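Local coordinates for protein TonB-dependent siderophore receptor (PDB 5NEC) that probably imports iron-loaded siderophores across the outer membrane of Pseudomonas aeruginosa, using energy relayed by TonB, and may admit siderophore-drug conjugates, at residues Glu120-Glu125 and Asn192-Asp197; Lys433-Phe438 and Ala453-Phe458; Met633-Lys638 and Asp663-Asp668; Phe650-Ile655 and Ala685-Ser690. One frame throughout, in Å; residues are numbered along the deposited sequence.

Contact 1: residues Glu120-Glu125 and Asn192-Asp197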
loop_
_atom_site.group_PDB
_atom_site.type_symbol
_atom_site.label_atom_id
_atom_site.label_comp_id
_atom_site.label_asym_id
_atom_site.label_seq_id
_atom_site.Cartn_x
_atom_site.Cartn_y
_atom_site.Cartn_z
ATOM N N GLU A 120 -6.449 2.582 -5.079
ATOM C CA GLU A 120 -7.001 3.915 -5.049
ATOM C C GLU A 120 -7.555 4.058 -3.616
ATOM O O GLU A 120 -7.520 3.086 -2.874
ATOM C CB GLU A 120 -7.982 4.000 -6.231
ATOM C CG GLU A 120 -9.069 5.017 -6.198
ATOM C CD GLU A 120 -8.619 6.459 -6.197
ATOM O OE1 GLU A 120 -8.136 6.983 -7.219
ATOM O OE2 GLU A 120 -8.848 7.091 -5.146
ATOM N N ILE A 121 -7.936 5.261 -3.181
ATOM C CA ILE A 121 -8.463 5.460 -1.816
ATOM C C ILE A 121 -9.921 5.942 -1.730
ATOM O O ILE A 121 -10.435 6.024 -0.622
ATOM C CB ILE A 121 -7.548 6.385 -0.939
ATOM C CG1 ILE A 121 -7.282 7.759 -1.582
ATOM C CG2 ILE A 121 -6.224 5.708 -0.659
ATOM C CD1 ILE A 121 -8.470 8.699 -1.614
ATOM N N PHE A 122 -10.582 6.246 -2.860
ATOM C CA PHE A 122 -11.954 6.817 -2.846
ATOM C C PHE A 122 -12.957 5.979 -2.048
ATOM O O PHE A 122 -13.835 6.547 -1.413
ATOM C CB PHE A 122 -12.518 7.107 -4.264
ATOM C CG PHE A 122 -13.167 5.907 -4.949
ATOM C CD1 PHE A 122 -12.387 4.886 -5.497
ATOM C CD2 PHE A 122 -14.544 5.812 -5.068
ATOM C CE1 PHE A 122 -12.962 3.791 -6.127
ATOM C CE2 PHE A 122 -15.130 4.710 -5.694
ATOM C CZ PHE A 122 -14.341 3.701 -6.234
ATOM N N ASN A 123 -12.805 4.652 -2.043
ATOM C CA ASN A 123 -13.710 3.769 -1.299
ATOM C C ASN A 123 -13.238 3.386 0.113
ATOM O O ASN A 123 -13.826 2.500 0.728
ATOM C CB ASN A 123 -13.974 2.502 -2.116
ATOM C CG ASN A 123 -15.253 1.784 -1.696
ATOM O OD1 ASN A 123 -16.302 2.414 -1.470
ATOM N ND2 ASN A 123 -15.167 0.460 -1.574
ATOM N N LEU A 124 -12.215 4.057 0.652
ATOM C CA LEU A 124 -11.663 3.679 1.967
ATOM C C LEU A 124 -12.034 4.639 3.099
ATOM O O LEU A 124 -12.100 5.848 2.918
ATOM C CB LEU A 124 -10.141 3.548 1.894
ATOM C CG LEU A 124 -9.580 2.558 0.865
ATOM C CD1 LEU A 124 -8.071 2.491 0.978
ATOM C CD2 LEU A 124 -10.196 1.175 1.017
ATOM N N GLU A 125 -12.263 4.062 4.271
ATOM C CA GLU A 125 -12.524 4.791 5.508
ATOM C C GLU A 125 -11.199 5.117 6.185
ATOM O O GLU A 125 -10.976 6.248 6.626
ATOM C CB GLU A 125 -13.389 3.925 6.437
ATOM C CG GLU A 125 -14.009 4.646 7.623
ATOM C CD GLU A 125 -15.111 5.629 7.243
ATOM O OE1 GLU A 125 -15.830 5.421 6.226
ATOM O OE2 GLU A 125 -15.266 6.613 7.999
ATOM N N ASN A 192 -20.429 4.903 -4.094
ATOM C CA ASN A 192 -19.236 5.739 -4.273
ATOM C C ASN A 192 -18.832 5.697 -5.739
ATOM O O ASN A 192 -18.676 4.620 -6.306
ATOM C CB ASN A 192 -18.071 5.261 -3.404
ATOM C CG ASN A 192 -18.095 5.865 -2.027
ATOM O OD1 ASN A 192 -17.444 6.876 -1.774
ATOM N ND2 ASN A 192 -18.870 5.267 -1.128
ATOM N N LEU A 193 -18.657 6.875 -6.333
ATOM C CA LEU A 193 -18.241 7.021 -7.716
ATOM C C LEU A 193 -16.946 7.806 -7.805
ATOM O O LEU A 193 -16.711 8.688 -6.985
ATOM C CB LEU A 193 -19.316 7.769 -8.487
ATOM C CG LEU A 193 -20.680 7.104 -8.561
ATOM C CD1 LEU A 193 -21.604 7.996 -9.366
ATOM C CD2 LEU A 193 -20.593 5.699 -9.160
ATOM N N LEU A 194 -16.143 7.506 -8.832
ATOM C CA LEU A 194 -14.850 8.172 -9.056
ATOM C C LEU A 194 -14.552 8.358 -10.537
ATOM O O LEU A 194 -14.728 7.450 -11.318
ATOM C CB LEU A 194 -13.703 7.364 -8.424
ATOM C CG LEU A 194 -12.275 7.769 -8.825
ATOM C CD1 LEU A 194 -11.919 9.129 -8.250
ATOM C CD2 LEU A 194 -11.255 6.742 -8.382
ATOM N N LYS A 195 -14.063 9.537 -10.903
ATOM C CA LYS A 195 -13.443 9.772 -12.210
ATOM C C LYS A 195 -12.179 10.590 -11.957
ATOM O O LYS A 195 -12.255 11.653 -11.330
ATOM C CB LYS A 195 -14.410 10.518 -13.122
ATOM C CG LYS A 195 -13.932 10.738 -14.552
ATOM C CD LYS A 195 -14.995 11.508 -15.340
ATOM C CE LYS A 195 -14.513 11.970 -16.701
ATOM N NZ LYS A 195 -14.069 10.811 -17.519
ATOM N N HIS A 196 -11.026 10.079 -12.408
ATOM C CA HIS A 196 -9.723 10.709 -12.155
ATOM C C HIS A 196 -8.841 10.701 -13.413
ATOM O O HIS A 196 -8.588 9.654 -13.996
ATOM C CB HIS A 196 -9.015 9.990 -10.999
ATOM C CG HIS A 196 -7.700 10.600 -10.615
ATOM N ND1 HIS A 196 -7.589 11.587 -9.663
ATOM C CD2 HIS A 196 -6.441 10.369 -11.059
ATOM C CE1 HIS A 196 -6.322 11.935 -9.530
ATOM N NE2 HIS A 196 -5.606 11.218 -10.375
ATOM N N ASP A 197 -8.413 11.887 -13.822
ATOM C CA ASP A 197 -7.459 12.083 -14.901
ATOM C C ASP A 197 -6.428 13.107 -14.427
ATOM O O ASP A 197 -6.755 14.051 -13.715
ATOM C CB ASP A 197 -8.159 12.580 -16.172
ATOM C CG ASP A 197 -9.129 11.575 -16.719
ATOM O OD1 ASP A 197 -10.277 11.524 -16.249
ATOM O OD2 ASP A 197 -8.756 10.803 -17.620
#
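The OE2 oxygen of E120, whose carboxylate rests against L194, is gripped by two backbone N-H groups and an arginine. I121 N reaches E120 OE2 from above the carboxylate plane at 2.8 Å, and F122 N takes the anti lone pair of OE2 at 3.0 Å. R173 adds a salt bridge to OE2, while OE1 pairs with R210; both arginines belong to the barrel wall. The long, bendable glutamate can thus fold back on its own chain and still meet charges across the plug-barrel boundary.

The L194 CD2 methyl lies against the carboxylate, 3.3 Å from E120 OE1, and also touches E120 CG. The same leucine covers one face of the F122 ring: its CB stands 3.8 Å from the ring centroid, only 13° off the normal, a CH-pi contact, while N123 CB covers the opposite face. At the ring edge, CE2 comes to 3.6 Å from N192 O. F122 opens the two central positions of the type I turn I121-L124, closed by L124 N on I121 O, and its CG sits between backbone N and carbonyl carbon (chi1 85°), which swings the ring toward the strand.

A buried carboxylate surrounded by two arginines and two N-H groups is probably held ionised; its charge ties this plug turn to strands 172-182 and 206-219, while F122 packs on L194 of strand 187-200 between them.

Contact 2: residues Lys433-Phe438 and Ala453-Phe458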
loop_
_atom_site.group_PDB
_atom_site.type_symbol
_atom_site.label_atom_id
_atom_site.label_comp_id
_atom_site.label_asym_id
_atom_site.label_seq_id
_atom_site.Cartn_x
_atom_site.Cartn_y
_atom_site.Cartn_z
ATOM N N LYS A 433 -6.394 -23.631 2.960
ATOM C CA LYS A 433 -7.276 -23.893 4.079
ATOM C C LYS A 433 -6.530 -23.377 5.287
ATOM O O LYS A 433 -5.351 -23.702 5.455
ATOM C CB LYS A 433 -7.503 -25.391 4.245
ATOM C CG LYS A 433 -8.311 -26.035 3.134
ATOM C CD LYS A 433 -8.361 -27.551 3.296
ATOM C CE LYS A 433 -9.467 -28.170 2.448
ATOM N NZ LYS A 433 -9.323 -29.658 2.392
ATOM N N ALA A 434 -7.176 -22.566 6.121
ATOM C CA ALA A 434 -6.531 -22.084 7.349
ATOM C C ALA A 434 -7.455 -22.157 8.550
ATOM O O ALA A 434 -8.670 -22.101 8.411
ATOM C CB ALA A 434 -5.999 -20.671 7.166
ATOM N N ILE A 435 -6.851 -22.280 9.726
ATOM C CA ILE A 435 -7.554 -22.189 10.995
ATOM C C ILE A 435 -6.752 -21.270 11.910
ATOM O O ILE A 435 -5.530 -21.283 11.880
ATOM C CB ILE A 435 -7.811 -23.586 11.603
ATOM C CG1 ILE A 435 -8.681 -23.476 12.860
ATOM C CG2 ILE A 435 -6.519 -24.312 11.925
ATOM C CD1 ILE A 435 -9.214 -24.811 13.359
ATOM N N TYR A 436 -7.444 -20.436 12.681
ATOM C CA TYR A 436 -6.783 -19.511 13.600
ATOM C C TYR A 436 -7.588 -19.353 14.897
ATOM O O TYR A 436 -8.780 -19.651 14.945
ATOM C CB TYR A 436 -6.543 -18.152 12.920
ATOM C CG TYR A 436 -7.749 -17.263 12.958
ATOM C CD1 TYR A 436 -7.948 -16.375 14.027
ATOM C CD2 TYR A 436 -8.736 -17.342 11.962
ATOM C CE1 TYR A 436 -9.087 -15.581 14.097
ATOM C CE2 TYR A 436 -9.872 -16.543 12.015
ATOM C CZ TYR A 436 -10.044 -15.664 13.090
ATOM O OH TYR A 436 -11.154 -14.862 13.178
ATOM N N ALA A 437 -6.916 -18.885 15.943
ATOM C CA ALA A 437 -7.548 -18.622 17.231
ATOM C C ALA A 437 -6.763 -17.517 17.906
ATOM O O ALA A 437 -5.544 -17.557 17.932
ATOM C CB ALA A 437 -7.561 -19.881 18.067
ATOM N N PHE A 438 -7.456 -16.506 18.399
ATOM C CA PHE A 438 -6.832 -15.402 19.106
ATOM C C PHE A 438 -7.605 -15.201 20.421
ATOM O O PHE A 438 -8.827 -15.273 20.420
ATOM C CB PHE A 438 -6.834 -14.140 18.217
ATOM C CG PHE A 438 -6.040 -12.987 18.795
ATOM C CD1 PHE A 438 -4.668 -13.131 19.080
ATOM C CD2 PHE A 438 -6.649 -11.751 19.086
ATOM C CE1 PHE A 438 -3.931 -12.078 19.636
ATOM C CE2 PHE A 438 -5.902 -10.698 19.627
ATOM C CZ PHE A 438 -4.546 -10.862 19.902
ATOM N N ALA A 453 -2.621 -18.259 17.531
ATOM C CA ALA A 453 -2.036 -19.272 16.663
ATOM C C ALA A 453 -2.764 -19.312 15.321
ATOM O O ALA A 453 -3.904 -18.872 15.196
ATOM C CB ALA A 453 -2.041 -20.644 17.334
ATOM N N ARG A 454 -2.069 -19.838 14.317
ATOM C CA ARG A 454 -2.589 -19.979 12.961
ATOM C C ARG A 454 -1.868 -21.117 12.235
ATOM O O ARG A 454 -0.651 -21.224 12.306
ATOM C CB ARG A 454 -2.419 -18.677 12.172
ATOM C CG ARG A 454 -3.315 -18.629 10.949
ATOM C CD ARG A 454 -2.903 -17.574 9.943
ATOM N NE ARG A 454 -3.748 -17.663 8.748
ATOM C CZ ARG A 454 -4.949 -17.092 8.604
ATOM N NH1 ARG A 454 -5.487 -16.328 9.576
ATOM N NH2 ARG A 454 -5.610 -17.284 7.456
ATOM N N PHE A 455 -2.639 -21.958 11.555
ATOM C CA PHE A 455 -2.141 -23.024 10.688
ATOM C C PHE A 455 -2.718 -22.826 9.283
ATOM O O PHE A 455 -3.930 -22.755 9.131
ATOM C CB PHE A 455 -2.561 -24.390 11.224
ATOM C CG PHE A 455 -2.182 -25.530 10.325
ATOM C CD1 PHE A 455 -0.840 -25.855 10.121
ATOM C CD2 PHE A 455 -3.162 -26.270 9.664
ATOM C CE1 PHE A 455 -0.483 -26.910 9.295
ATOM C CE2 PHE A 455 -2.811 -27.324 8.823
ATOM C CZ PHE A 455 -1.467 -27.642 8.638
ATOM N N ASP A 456 -1.846 -22.727 8.273
ATOM C CA ASP A 456 -2.241 -22.606 6.863
ATOM C C ASP A 456 -1.761 -23.811 6.083
ATOM O O ASP A 456 -0.629 -24.241 6.254
ATOM C CB ASP A 456 -1.607 -21.382 6.213
ATOM C CG ASP A 456 -2.273 -20.093 6.617
ATOM O OD1 ASP A 456 -3.248 -19.702 5.936
ATOM O OD2 ASP A 456 -1.825 -19.479 7.613
ATOM N N SER A 457 -2.622 -24.312 5.203
ATOM C CA SER A 457 -2.326 -25.435 4.328
ATOM C C SER A 457 -2.531 -24.965 2.882
ATOM O O SER A 457 -3.532 -24.331 2.578
ATOM C CB SER A 457 -3.247 -26.588 4.690
ATOM O OG SER A 457 -3.078 -27.673 3.819
ATOM N N PHE A 458 -1.566 -25.269 2.018
ATOM C CA PHE A 458 -1.475 -24.698 0.662
ATOM C C PHE A 458 -1.290 -25.822 -0.388
ATOM O O PHE A 458 -0.499 -26.724 -0.165
ATOM C CB PHE A 458 -0.292 -23.712 0.664
ATOM C CG PHE A 458 -0.215 -22.808 -0.535
ATOM C CD1 PHE A 458 -1.315 -22.037 -0.926
ATOM C CD2 PHE A 458 0.983 -22.672 -1.253
ATOM C CE1 PHE A 458 -1.243 -21.171 -2.028
ATOM C CE2 PHE A 458 1.064 -21.811 -2.349
ATOM C CZ PHE A 458 -0.048 -21.055 -2.735
#
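Segments K433-F438 and A453-F458 run antiparallel, their axes 4.7 Å apart and their directions differing by 177°, as the two arms of a beta hairpin in the barrel of a TonB-dependent receptor. K433 with S457, I435 with F455 and A437 with A453 are hydrogen-bonded pairs, each joined by two backbone bonds; S457 N to K433 O, at 2.8 Å, is the shortest. A434 with D456 and Y436 with R454 are the non-hydrogen-bonded pairs between them.

The two faces of the strands differ in chemistry. K433, I435, A437, A453, F455 and S457 share the face that probably looks outward to lipid, which would suit I435 and F455; a bound detergent lies about 9 Å from the K433 side chain. Here the CG2 branch of I435 packs on F455 CB at 4.0 Å, near the edge of the phenylalanine ring.

On the other face, R454 stretches out along the strand, its CG anti to the backbone N (chi1 -162°), and sends NE to D456 OD2 at 2.9 Å. The aspartate is met on its syn side, nearly in the guanidinium plane; this bond and the salt bridge from NH2 to E366 together limit the rotation of the guanidinium. NH1 makes a weak bond to S135 O of the plug region. The Y436 ring is nearly parallel to the guanidinium but displaced from it, NH1 approaching Y436 CB and CD2 obliquely, and the tyrosine hydroxyl is bonded to D347 and S362. The small A434 lies beside the R454-D456 pair, its CB 3.4 Å from R454 NH2 and 3.2 Å from D456 OD1.

Contact 3: residues Met633-Lys638 and Asp663-Asp668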
loop_
_atom_site.group_PDB
_atom_site.type_symbol
_atom_site.label_atom_id
_atom_site.label_comp_id
_atom_site.label_asym_id
_atom_site.label_seq_id
_atom_site.Cartn_x
_atom_site.Cartn_y
_atom_site.Cartn_z
ATOM N N MET A 633 19.382 -4.496 3.843
ATOM C CA MET A 633 18.247 -5.029 3.077
ATOM C C MET A 633 17.862 -3.963 2.062
ATOM O O MET A 633 17.910 -2.773 2.393
ATOM C CB MET A 633 17.027 -5.291 3.964
ATOM C CG MET A 633 17.201 -6.344 5.044
ATOM S SD MET A 633 17.254 -8.034 4.482
ATOM C CE MET A 633 15.542 -8.277 4.020
ATOM N N PRO A 634 17.479 -4.372 0.835
ATOM C CA PRO A 634 16.983 -3.371 -0.113
ATOM C C PRO A 634 15.665 -2.758 0.355
ATOM O O PRO A 634 14.981 -3.339 1.181
ATOM C CB PRO A 634 16.783 -4.178 -1.411
ATOM C CG PRO A 634 16.625 -5.600 -0.965
ATOM C CD PRO A 634 17.482 -5.730 0.258
ATOM N N ASN A 635 15.341 -1.572 -0.138
ATOM C CA ASN A 635 14.035 -0.941 0.123
ATOM C C ASN A 635 13.753 -0.758 1.617
ATOM O O ASN A 635 12.626 -0.894 2.068
ATOM C CB ASN A 635 12.932 -1.745 -0.597
ATOM C CG ASN A 635 13.256 -1.944 -2.072
ATOM O OD1 ASN A 635 13.369 -0.955 -2.830
ATOM N ND2 ASN A 635 13.442 -3.192 -2.492
ATOM N N THR A 636 14.801 -0.450 2.369
ATOM C CA THR A 636 14.749 -0.372 3.827
ATOM C C THR A 636 15.536 0.856 4.268
ATOM O O THR A 636 16.711 0.750 4.550
ATOM C CB THR A 636 15.355 -1.647 4.460
ATOM O OG1 THR A 636 14.740 -2.804 3.876
ATOM C CG2 THR A 636 15.142 -1.668 5.981
ATOM N N PRO A 637 14.896 2.034 4.314
ATOM C CA PRO A 637 15.624 3.227 4.753
ATOM C C PRO A 637 15.965 3.110 6.224
ATOM O O PRO A 637 15.128 2.709 7.031
ATOM C CB PRO A 637 14.625 4.368 4.525
ATOM C CG PRO A 637 13.281 3.716 4.559
ATOM C CD PRO A 637 13.482 2.324 4.027
ATOM N N LYS A 638 17.200 3.441 6.552
ATOM C CA LYS A 638 17.697 3.317 7.907
ATOM C C LYS A 638 16.948 4.279 8.824
ATOM O O LYS A 638 16.550 3.895 9.904
ATOM C CB LYS A 638 19.204 3.588 7.924
ATOM C CG LYS A 638 19.916 3.156 9.183
ATOM C CD LYS A 638 21.407 3.359 9.007
ATOM C CE LYS A 638 22.165 3.021 10.281
ATOM N NZ LYS A 638 22.164 1.554 10.530
ATOM N N ASP A 663 15.739 8.384 4.248
ATOM C CA ASP A 663 17.189 8.153 4.094
ATOM C C ASP A 663 17.439 7.464 2.745
ATOM O O ASP A 663 16.492 7.075 2.058
ATOM C CB ASP A 663 17.650 7.253 5.252
ATOM C CG ASP A 663 19.113 7.364 5.582
ATOM O OD1 ASP A 663 19.930 7.745 4.716
ATOM O OD2 ASP A 663 19.447 7.029 6.741
ATOM N N LYS A 664 18.700 7.305 2.355
ATOM C CA LYS A 664 19.012 6.584 1.124
ATOM C C LYS A 664 18.421 5.157 1.169
ATOM O O LYS A 664 18.179 4.601 2.243
ATOM C CB LYS A 664 20.522 6.571 0.852
ATOM C CG LYS A 664 21.345 5.615 1.710
ATOM C CD LYS A 664 22.832 5.618 1.325
ATOM C CE LYS A 664 23.519 6.931 1.683
ATOM N NZ LYS A 664 24.915 6.958 1.171
ATOM N N VAL A 665 18.129 4.606 -0.001
ATOM C CA VAL A 665 17.527 3.292 -0.097
ATOM C C VAL A 665 18.235 2.520 -1.208
ATOM O O VAL A 665 18.307 3.004 -2.349
ATOM C CB VAL A 665 16.026 3.418 -0.427
ATOM C CG1 VAL A 665 15.442 2.063 -0.805
ATOM C CG2 VAL A 665 15.263 4.035 0.740
ATOM N N TYR A 666 18.738 1.339 -0.872
ATOM C CA TYR A 666 19.334 0.432 -1.837
ATOM C C TYR A 666 18.286 -0.358 -2.612
ATOM O O TYR A 666 17.274 -0.773 -2.065
ATOM C CB TYR A 666 20.241 -0.574 -1.143
ATOM C CG TYR A 666 21.456 0.045 -0.540
ATOM C CD1 TYR A 666 22.575 0.338 -1.333
ATOM C CD2 TYR A 666 21.515 0.323 0.821
ATOM C CE1 TYR A 666 23.717 0.895 -0.773
ATOM C CE2 TYR A 666 22.653 0.885 1.376
ATOM C CZ TYR A 666 23.738 1.169 0.579
ATOM O OH TYR A 666 24.834 1.730 1.144
ATOM N N GLY A 667 18.575 -0.574 -3.880
ATOM C CA GLY A 667 17.738 -1.352 -4.759
ATOM C C GLY A 667 17.978 -2.843 -4.672
ATOM O O GLY A 667 17.049 -3.618 -4.858
ATOM N N ASP A 668 19.219 -3.259 -4.429
ATOM C CA ASP A 668 19.581 -4.689 -4.500
ATOM C C ASP A 668 20.203 -5.200 -3.213
ATOM O O ASP A 668 20.753 -4.413 -2.434
ATOM C CB ASP A 668 20.513 -4.979 -5.692
ATOM C CG ASP A 668 21.834 -4.179 -5.646
ATOM O OD1 ASP A 668 21.852 -3.053 -5.074
ATOM O OD2 ASP A 668 22.856 -4.666 -6.197
#
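N635 has a left-handed helical backbone (phi 58°, psi 36°), which turns the chain just after its N-H has met Y666 O, while V665 turns CG1 anti to its own backbone N (chi1 169°) and up against N635 CA, 3.4 Å away. Asparagine is among the residues that accept this positive phi most readily. The contact folds the loop that precedes barrel strand 639-650 over the end of strand 653-666 in the beta-barrel of the receptor.

The bond from N635 N to Y666 O is 2.8 Å long and nearly straight, and it is the one hydrogen bond between the two segments. On one flank of it, P634, which has no N-H to satisfy, lays its CB 3.5 Å from G667 O. On the other, P637 and V665 run alongside each other in the same direction, with P637 CB 3.9 Å from V665 CG2. The two branches of the valine are therefore divided between the N635 backbone and the second proline, a task suited to a beta-branched side chain. Between the prolines, T636 OG1 donates to P634 O at 2.8 Å from above the carbonyl plane. N635 O continues inward to T81 OG1, within the plug domain, so the loop touches both parts of the receptor.

At the far end D663 has work for both its oxygens. OD1 accepts K664 N on its anti side at 2.7 Å, and OD2 is bonded to N639 ND2 while K638 CB packs 3.6 Å from that same oxygen.

Contact 4: residues Phe650-Ile655 and Ala685-Ser690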
loop_
_atom_site.group_PDB
_atom_site.type_symbol
_atom_site.label_atom_id
_atom_site.label_comp_id
_atom_site.label_asym_id
_atom_site.label_seq_id
_atom_site.Cartn_x
_atom_site.Cartn_y
_atom_site.Cartn_z
ATOM N N PHE A 650 -8.024 30.318 12.522
ATOM C CA PHE A 650 -9.193 31.158 12.740
ATOM C C PHE A 650 -10.369 30.205 12.829
ATOM O O PHE A 650 -10.215 29.021 12.539
ATOM C CB PHE A 650 -9.401 32.127 11.576
ATOM C CG PHE A 650 -8.293 33.119 11.402
ATOM C CD1 PHE A 650 -8.050 34.079 12.385
ATOM C CD2 PHE A 650 -7.493 33.116 10.250
ATOM C CE1 PHE A 650 -7.023 35.014 12.231
ATOM C CE2 PHE A 650 -6.462 34.044 10.092
ATOM C CZ PHE A 650 -6.227 34.996 11.083
ATOM N N PRO A 651 -11.545 30.703 13.248
ATOM C CA PRO A 651 -12.735 29.884 12.983
ATOM C C PRO A 651 -12.973 29.839 11.466
ATOM O O PRO A 651 -12.581 30.764 10.754
ATOM C CB PRO A 651 -13.863 30.605 13.748
ATOM C CG PRO A 651 -13.363 31.988 14.001
ATOM C CD PRO A 651 -11.860 31.944 13.986
ATOM N N LYS A 652 -13.557 28.748 10.982
ATOM C CA LYS A 652 -13.726 28.486 9.533
ATOM C C LYS A 652 -12.429 28.230 8.719
ATOM O O LYS A 652 -12.517 27.895 7.536
ATOM C CB LYS A 652 -14.584 29.574 8.854
ATOM C CG LYS A 652 -16.032 29.571 9.331
ATOM C CD LYS A 652 -16.786 30.839 8.971
ATOM C CE LYS A 652 -17.328 30.761 7.565
ATOM N NZ LYS A 652 -17.811 32.076 7.071
ATOM N N THR A 653 -11.250 28.349 9.341
ATOM C CA THR A 653 -9.998 28.263 8.613
ATOM C C THR A 653 -9.016 27.360 9.316
ATOM O O THR A 653 -8.791 27.491 10.523
ATOM C CB THR A 653 -9.331 29.634 8.435
ATOM O OG1 THR A 653 -10.235 30.517 7.779
ATOM C CG2 THR A 653 -8.050 29.532 7.611
ATOM N N THR A 654 -8.419 26.459 8.534
ATOM C CA THR A 654 -7.364 25.579 8.996
ATOM C C THR A 654 -6.185 25.747 8.043
ATOM O O THR A 654 -6.377 25.854 6.835
ATOM C CB THR A 654 -7.826 24.094 8.998
ATOM O OG1 THR A 654 -9.087 23.981 9.664
ATOM C CG2 THR A 654 -6.825 23.200 9.716
ATOM N N ILE A 655 -4.976 25.823 8.596
ATOM C CA ILE A 655 -3.756 25.703 7.817
ATOM C C ILE A 655 -3.008 24.491 8.306
ATOM O O ILE A 655 -3.228 24.020 9.423
ATOM C CB ILE A 655 -2.840 26.955 7.898
ATOM C CG1 ILE A 655 -2.346 27.242 9.323
ATOM C CG2 ILE A 655 -3.556 28.177 7.348
ATOM C CD1 ILE A 655 -1.140 28.172 9.338
ATOM N N ALA A 685 -4.265 24.612 3.161
ATOM C CA ALA A 685 -5.166 25.552 3.784
ATOM C C ALA A 685 -6.578 25.159 3.400
ATOM O O ALA A 685 -6.808 24.737 2.263
ATOM C CB ALA A 685 -4.854 26.951 3.293
ATOM N N SER A 686 -7.515 25.282 4.342
ATOM C CA SER A 686 -8.941 25.061 4.062
ATOM C C SER A 686 -9.821 26.140 4.677
ATOM O O SER A 686 -9.484 26.714 5.715
ATOM C CB SER A 686 -9.415 23.694 4.564
ATOM O OG SER A 686 -9.101 23.516 5.923
ATOM N N TYR A 687 -10.947 26.386 4.016
ATOM C CA TYR A 687 -11.901 27.381 4.418
ATOM C C TYR A 687 -13.282 26.756 4.310
ATOM O O TYR A 687 -13.659 26.277 3.228
ATOM C CB TYR A 687 -11.786 28.610 3.500
ATOM C CG TYR A 687 -12.658 29.770 3.910
ATOM C CD1 TYR A 687 -12.270 30.622 4.944
ATOM C CD2 TYR A 687 -13.877 30.020 3.276
ATOM C CE1 TYR A 687 -13.076 31.691 5.337
ATOM C CE2 TYR A 687 -14.686 31.077 3.668
ATOM C CZ TYR A 687 -14.276 31.907 4.696
ATOM O OH TYR A 687 -15.063 32.964 5.084
ATOM N N LYS A 688 -14.022 26.735 5.423
ATOM C CA LYS A 688 -15.431 26.314 5.403
ATOM C C LYS A 688 -16.290 27.484 4.922
ATOM O O LYS A 688 -16.539 28.409 5.699
ATOM C CB LYS A 688 -15.910 25.905 6.803
ATOM C CG LYS A 688 -15.128 24.778 7.468
ATOM C CD LYS A 688 -15.298 24.812 8.981
ATOM C CE LYS A 688 -14.030 24.451 9.762
ATOM N NZ LYS A 688 -13.740 22.989 9.743
ATOM N N LEU A 689 -16.731 27.473 3.665
ATOM C CA LEU A 689 -17.595 28.557 3.161
ATOM C C LEU A 689 -18.942 28.555 3.858
ATOM O O LEU A 689 -19.499 29.611 4.156
ATOM C CB LEU A 689 -17.781 28.525 1.634
ATOM C CG LEU A 689 -18.598 29.758 1.119
ATOM C CD1 LEU A 689 -17.973 30.501 -0.069
ATOM C CD2 LEU A 689 -20.060 29.407 0.816
ATOM N N SER A 690 -19.463 27.358 4.099
ATOM C CA SER A 690 -20.703 27.161 4.839
ATOM C C SER A 690 -20.632 25.784 5.486
ATOM O O SER A 690 -19.590 25.128 5.429
ATOM C CB SER A 690 -21.906 27.263 3.901
ATOM O OG SER A 690 -21.999 26.127 3.063
#
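The tight type II turn from F650 to T653 places K652 beside K688, and K652 O receives K688 N at 2.8 Å. P651 fits the second position of such a turn, its ring holding phi near the required value, while K652 in the third takes a positive phi of 67°, less usual for a residue with a side chain. The same K652 O lies 3.2 Å from Y687 CA.

Beyond the turn the chain enters the hairpin of strands 653-666 and 674-688, two neighbours in the wall of the barrel. T654 and S686 form a hydrogen-bonded pair, with S686 N on T654 O at 2.8 Å and T654 N on S686 O at 3.0 Å. Their small polar side chains share a face: S686 OG, between backbone N and carbonyl carbon (chi1 53°), sits 3.4 Å from T654 CB. T653, Y687, I655 and A685 occupy the other face, where T653 OG1 approaches the edge of the Y687 ring, 3.5 Å from CD1.

On the surface K652 bends at chi3 and slants across the tyrosine, its CE 3.1 Å from K688 O and its NZ 3.5 Å from Y687 OH, a proximity rather than a hydrogen bond.

Overall arrangement
From the N terminus, contact 1 comes first: the plug turn 120-125 meets barrel strand 187-200, with 66 residues between the segments, tying plug to wall. Contact 2 follows in series, a short hairpin closure between the neighbouring barrel strands 426-444 and 447-464. Contacts 3 and 4 then cross, their segments alternating along the chain: 633-638 meets 663-668, while 650-655, lying between them, pairs with 685-690. Both use strand 653-666, contact 3 near its C-terminal end and contact 4 at its start, their centres about 40 Å apart. Contacts 2 and 4, on opposite sides of the chain's centre, are about 49 Å apart between centres, and no two contacts touch.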